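Local atomic coordinates of M152 protein (Murid herpesvirus 1, PDB entry 4G59), a protein that is an MHC class I-like viral membrane glycoprotein and probably holds host class I and NKG2D-ligand molecules back from the cell surface. Residues 24-29 against 94-99; 34-39 against 49-54. One frame throughout, in Å; residues are numbered along the deposited sequence.

Interactions 1 and 2 lie in one antiparallel sheet, their centres about 10 Å apart. Strand 22-31 pairs with strand 95-103 in interaction 1. Strand 34-40 pairs with strand 48-50 in interaction 2. Strands 22-31 and 34-40 are themselves neighbours, so the two contacts join directly. Ile-26 N lies 2.8 Å from Ser-38 O, a probable backbone hydrogen bond. Ser-27 OG and His-37 ND1 are 2.6 Å apart and probably hydrogen-bonded. Beside them Arg-29 CB packs on Phe-35 CE1 at 3.5 Å. Helix 68-89 packs against side chains of both contacts. Each contact also meets the chain of another protein, through Tyr-28 and Pro-94 in the first and Met-34 and Ser-53 in the second.

Interaction 1 of 2, residues 24-29 against 94-99; sequences TFISYR and PVVFEY
Tyr-28 and Val-96 meet on one face of the sheet. CG2 of Val-96 comes obliquely to the Tyr-28 ring, 3.5 Å from CD1. A chi1 of 171° puts CG of Tyr-28 opposite the backbone N and swings the ring to the Pro-94 end. The two side chains run alongside each other, with CE1 of Tyr-28 3.7 Å from CB of Pro-94. The other branch of Val-96, CG1, touches CG2 of Ile-26 at 3.6 Å. Glu-98 lies alongside Ile-26, pointing the same way. CG of Glu-98 packs 3.7 Å from Ile-26 CG1. Thr-24 crosses Glu-98 at an angle, its CG2 3.6 Å from Glu-98 CG. The carboxylate is carried along the Ile-26 side chain, OE1 nearest its CD1.

Six backbone hydrogen bonds hold the strands in antiparallel register. They join the pairs Phe-25/Tyr-99, Ser-27/Phe-97 and Arg-29/Val-95. The shortest runs from Phe-97 N to Ser-27 O, 2.7 Å. This is the middle of the beta platform of an MHC class I-like fold, with helix 68-89 across the face of Phe-25, Phe-97 and Tyr-99.

On that face the Phe-25 and Phe-97 rings lead away from the partner strand. Phe-97 meets Phe-80 edge-to-face, and Tyr-99 meets Phe-73 likewise. The Tyr-99 ring keeps an edge on the strand, with CD2 3.7 Å from Phe-25 O in the ring plane. Its hydroxyl bonds to Gln-77 and Ser-152 N. Nearer the other end, CB of Arg-29 rests 4.1 Å from CG1 of Val-95.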
# COMPACT_ATOMS: atom_id res chain seq x y z
N THR B 24 -5.37 1.78 -16.51
CA THR B 24 -3.98 1.81 -16.04
C THR B 24 -3.50 0.40 -15.74
O THR B 24 -4.07 -0.27 -14.85
CB THR B 24 -3.84 2.69 -14.80
OG1 THR B 24 -4.11 4.05 -15.16
CG2 THR B 24 -2.42 2.63 -14.27
N PHE B 25 -2.47 -0.07 -16.46
CA PHE B 25 -1.90 -1.40 -16.21
C PHE B 25 -0.65 -1.22 -15.38
O PHE B 25 0.31 -0.56 -15.83
CB PHE B 25 -1.55 -2.09 -17.52
CG PHE B 25 -2.74 -2.41 -18.40
CD1 PHE B 25 -3.27 -3.69 -18.43
CD2 PHE B 25 -3.33 -1.43 -19.19
CE1 PHE B 25 -4.36 -3.99 -19.22
CE2 PHE B 25 -4.43 -1.74 -19.99
CZ PHE B 25 -4.95 -3.02 -19.99
N ILE B 26 -0.64 -1.79 -14.17
CA ILE B 26 0.52 -1.61 -13.30
C ILE B 26 1.28 -2.90 -13.06
O ILE B 26 0.67 -3.95 -12.77
CB ILE B 26 0.16 -0.94 -11.96
CG1 ILE B 26 -0.26 0.51 -12.19
CG2 ILE B 26 1.35 -0.91 -11.03
CD1 ILE B 26 -0.99 1.12 -11.01
N SER B 27 2.60 -2.84 -13.19
CA SER B 27 3.44 -4.00 -12.94
C SER B 27 4.58 -3.64 -11.99
O SER B 27 5.40 -2.73 -12.26
CB SER B 27 3.96 -4.61 -14.23
OG SER B 27 2.95 -5.38 -14.84
N TYR B 28 4.60 -4.37 -10.89
CA TYR B 28 5.55 -4.16 -9.82
C TYR B 28 6.36 -5.42 -9.65
O TYR B 28 5.83 -6.47 -9.24
CB TYR B 28 4.79 -3.88 -8.52
CG TYR B 28 5.65 -3.86 -7.26
CD1 TYR B 28 6.89 -3.22 -7.25
CD2 TYR B 28 5.21 -4.43 -6.08
CE1 TYR B 28 7.66 -3.19 -6.11
CE2 TYR B 28 5.98 -4.39 -4.92
CZ TYR B 28 7.21 -3.77 -4.95
OH TYR B 28 7.98 -3.73 -3.81
N ARG B 29 7.65 -5.32 -9.96
CA ARG B 29 8.56 -6.42 -9.70
C ARG B 29 9.17 -6.26 -8.33
O ARG B 29 9.92 -5.32 -8.07
CB ARG B 29 9.66 -6.51 -10.74
CG ARG B 29 10.52 -7.75 -10.55
CD ARG B 29 11.65 -7.81 -11.54
NE ARG B 29 12.21 -9.16 -11.55
CZ ARG B 29 13.17 -9.57 -10.74
NH1 ARG B 29 13.71 -8.74 -9.84
NH2 ARG B 29 13.60 -10.83 -10.82
N PRO B 94 13.48 -3.47 -6.34
CA PRO B 94 12.09 -3.42 -6.83
C PRO B 94 11.90 -2.24 -7.78
O PRO B 94 12.59 -1.22 -7.66
CB PRO B 94 11.27 -3.24 -5.54
CG PRO B 94 12.23 -2.56 -4.56
CD PRO B 94 13.59 -3.12 -4.90
N VAL B 95 11.00 -2.41 -8.75
CA VAL B 95 10.72 -1.37 -9.74
C VAL B 95 9.25 -1.47 -10.13
O VAL B 95 8.65 -2.56 -10.07
CB VAL B 95 11.61 -1.53 -11.01
CG1 VAL B 95 11.46 -2.89 -11.62
CG2 VAL B 95 11.29 -0.47 -12.04
N VAL B 96 8.64 -0.34 -10.52
CA VAL B 96 7.26 -0.38 -11.03
C VAL B 96 7.16 0.23 -12.42
O VAL B 96 7.76 1.27 -12.69
CB VAL B 96 6.24 0.36 -10.09
CG1 VAL B 96 4.79 0.17 -10.57
CG2 VAL B 96 6.38 -0.10 -8.66
N PHE B 97 6.38 -0.41 -13.29
CA PHE B 97 5.98 0.23 -14.55
C PHE B 97 4.48 0.45 -14.61
O PHE B 97 3.69 -0.47 -14.35
CB PHE B 97 6.45 -0.60 -15.75
CG PHE B 97 7.89 -0.40 -16.08
CD1 PHE B 97 8.28 0.62 -16.97
CD2 PHE B 97 8.88 -1.17 -15.48
CE1 PHE B 97 9.62 0.84 -17.27
CE2 PHE B 97 10.23 -0.94 -15.78
CZ PHE B 97 10.59 0.07 -16.68
N GLU B 98 4.10 1.66 -14.97
CA GLU B 98 2.69 2.04 -15.03
C GLU B 98 2.32 2.47 -16.46
O GLU B 98 2.88 3.45 -16.98
CB GLU B 98 2.48 3.20 -14.08
CG GLU B 98 1.06 3.57 -13.83
CD GLU B 98 0.92 4.32 -12.54
OE1 GLU B 98 1.51 3.87 -11.52
OE2 GLU B 98 0.24 5.37 -12.55
N TYR B 99 1.41 1.73 -17.09
CA TYR B 99 0.91 2.10 -18.41
C TYR B 99 -0.49 2.70 -18.31
O TYR B 99 -1.46 1.99 -18.04
CB TYR B 99 0.87 0.87 -19.32
CG TYR B 99 2.21 0.20 -19.54
CD1 TYR B 99 2.98 0.47 -20.67
CD2 TYR B 99 2.70 -0.70 -18.62
CE1 TYR B 99 4.21 -0.16 -20.87
CE2 TYR B 99 3.90 -1.33 -18.80
CZ TYR B 99 4.66 -1.06 -19.92
OH TYR B 99 5.86 -1.71 -20.08

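Interaction 2 of 2, residues 34-39 against 49-54; sequences MFRHSI and RIEASG
His-37 and Ile-50 form the hydrogen-bonded pair of a beta hairpin made by strands 34-40 and 48-50. The hairpin belongs to the platform sheet of the MHC class I-like fold. Its backbones are close here. Ile-50 N gives a bond of 2.7 Å to His-37 O, and His-37 N returns one of 2.9 Å to Ile-50 O. Carbons crowd round these carbonyls. CG of Arg-36 lies 3.3 Å from Ile-50 O, brought there by a chi1 of -173°. CG of Arg-49 likewise comes close to His-37 O and reaches CB of Ser-38 at 4.0 Å.

The packed part continues past Ile-50, where a type I turn runs from Glu-51 to Gly-54. Ala-52 CA comes within 3.0 Å of Phe-35 O, a CA-H...O contact, and its CB rests on the same oxygen. Met-34 folds back so that SD lies 3.8 Å from Ala-52 O and CE comes near Ala-52 CB.

The side chains of the central pair touch more lightly. CD1 of Ile-50 meets CD2 of His-37 at 4.2 Å, obliquely to the ring. That ring has other partners: it stacks on Phe-74, ND1 is hydrogen-bonded to Ser-27 OG, and NE2 bonds to Glu-78 of helix 68-89.

The looser side holds the partly exposed ends of Arg-36, Arg-49 and Glu-51. Arg-49 NE pairs with Asp-46, and Glu-51 OE2 with Lys-57. Arg-49 NH1 completes a salt bridge to Glu-51 OE2 at 2.9 Å, from the syn side and 28° out of the carboxylate plane.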
# COMPACT_ATOMS: atom_id res chain seq x y z
N MET B 34 8.47 -12.56 -8.83
CA MET B 34 7.50 -12.04 -7.87
C MET B 34 6.97 -10.69 -8.36
O MET B 34 7.61 -9.65 -8.17
CB MET B 34 8.11 -11.92 -6.47
CG MET B 34 8.56 -13.24 -5.91
SD MET B 34 7.25 -14.22 -5.17
CE MET B 34 7.00 -13.25 -3.69
N PHE B 35 5.80 -10.73 -8.98
CA PHE B 35 5.17 -9.55 -9.54
C PHE B 35 3.77 -9.33 -8.96
O PHE B 35 3.04 -10.29 -8.68
CB PHE B 35 5.07 -9.65 -11.08
CG PHE B 35 6.40 -9.70 -11.79
CD1 PHE B 35 6.90 -8.58 -12.45
CD2 PHE B 35 7.16 -10.87 -11.81
CE1 PHE B 35 8.13 -8.63 -13.10
CE2 PHE B 35 8.40 -10.93 -12.47
CZ PHE B 35 8.88 -9.82 -13.11
N ARG B 36 3.40 -8.07 -8.77
CA ARG B 36 2.01 -7.76 -8.51
C ARG B 36 1.53 -7.01 -9.74
O ARG B 36 2.09 -5.96 -10.09
CB ARG B 36 1.84 -6.92 -7.25
CG ARG B 36 0.37 -6.70 -6.82
CD ARG B 36 0.22 -5.48 -5.92
NE ARG B 36 0.64 -4.29 -6.65
CZ ARG B 36 1.18 -3.21 -6.10
NH1 ARG B 36 1.35 -3.16 -4.79
NH2 ARG B 36 1.54 -2.17 -6.87
N HIS B 37 0.54 -7.57 -10.43
CA HIS B 37 -0.07 -6.88 -11.57
C HIS B 37 -1.48 -6.40 -11.19
O HIS B 37 -2.19 -7.04 -10.40
CB HIS B 37 -0.15 -7.81 -12.79
CG HIS B 37 1.16 -8.40 -13.22
ND1 HIS B 37 2.16 -7.65 -13.81
CD2 HIS B 37 1.62 -9.68 -13.18
CE1 HIS B 37 3.18 -8.44 -14.11
NE2 HIS B 37 2.88 -9.67 -13.73
N SER B 38 -1.89 -5.27 -11.77
CA SER B 38 -3.23 -4.74 -11.49
C SER B 38 -3.70 -3.84 -12.62
O SER B 38 -2.90 -3.14 -13.25
CB SER B 38 -3.24 -3.92 -10.22
OG SER B 38 -2.43 -2.78 -10.41
N ILE B 39 -5.01 -3.88 -12.87
CA ILE B 39 -5.62 -2.92 -13.80
C ILE B 39 -6.66 -2.09 -13.06
O ILE B 39 -7.38 -2.61 -12.19
CB ILE B 39 -6.32 -3.64 -14.94
CG1 ILE B 39 -5.36 -4.59 -15.65
CG2 ILE B 39 -6.91 -2.63 -15.91
CD1 ILE B 39 -6.07 -5.69 -16.40
N ARG B 49 -6.43 -7.77 -10.17
CA ARG B 49 -5.14 -7.77 -9.49
C ARG B 49 -4.60 -9.17 -9.29
O ARG B 49 -5.33 -10.11 -8.90
CB ARG B 49 -5.19 -7.03 -8.14
CG ARG B 49 -3.81 -6.86 -7.50
CD ARG B 49 -3.88 -6.57 -6.00
NE ARG B 49 -4.43 -5.25 -5.65
CZ ARG B 49 -4.70 -4.85 -4.40
NH1 ARG B 49 -4.49 -5.68 -3.37
NH2 ARG B 49 -5.19 -3.63 -4.18
N ILE B 50 -3.31 -9.31 -9.56
CA ILE B 50 -2.59 -10.52 -9.25
C ILE B 50 -1.55 -10.17 -8.21
O ILE B 50 -0.62 -9.39 -8.50
CB ILE B 50 -1.83 -11.07 -10.47
CG1 ILE B 50 -2.73 -11.10 -11.70
CG2 ILE B 50 -1.27 -12.46 -10.15
CD1 ILE B 50 -2.07 -11.63 -12.95
N GLU B 51 -1.70 -10.73 -7.01
CA GLU B 51 -0.71 -10.54 -5.95
C GLU B 51 0.57 -11.30 -6.28
O GLU B 51 0.55 -12.26 -7.05
CB GLU B 51 -1.25 -11.04 -4.62
CG GLU B 51 -2.54 -10.35 -4.18
CD GLU B 51 -2.33 -8.93 -3.71
OE1 GLU B 51 -1.20 -8.40 -3.85
OE2 GLU B 51 -3.30 -8.34 -3.20
N ALA B 52 1.69 -10.87 -5.70
CA ALA B 52 2.96 -11.55 -5.93
C ALA B 52 2.88 -12.99 -5.44
O ALA B 52 3.57 -13.86 -5.95
CB ALA B 52 4.10 -10.81 -5.26
N SER B 53 2.02 -13.24 -4.45
CA SER B 53 1.76 -14.59 -3.97
C SER B 53 1.13 -15.51 -5.02
O SER B 53 0.98 -16.71 -4.79
CB SER B 53 0.83 -14.53 -2.76
OG SER B 53 -0.47 -14.14 -3.17
N GLY B 54 0.74 -14.96 -6.17
CA GLY B 54 -0.02 -15.72 -7.16
C GLY B 54 -1.53 -15.60 -7.01
O GLY B 54 -2.26 -15.98 -7.93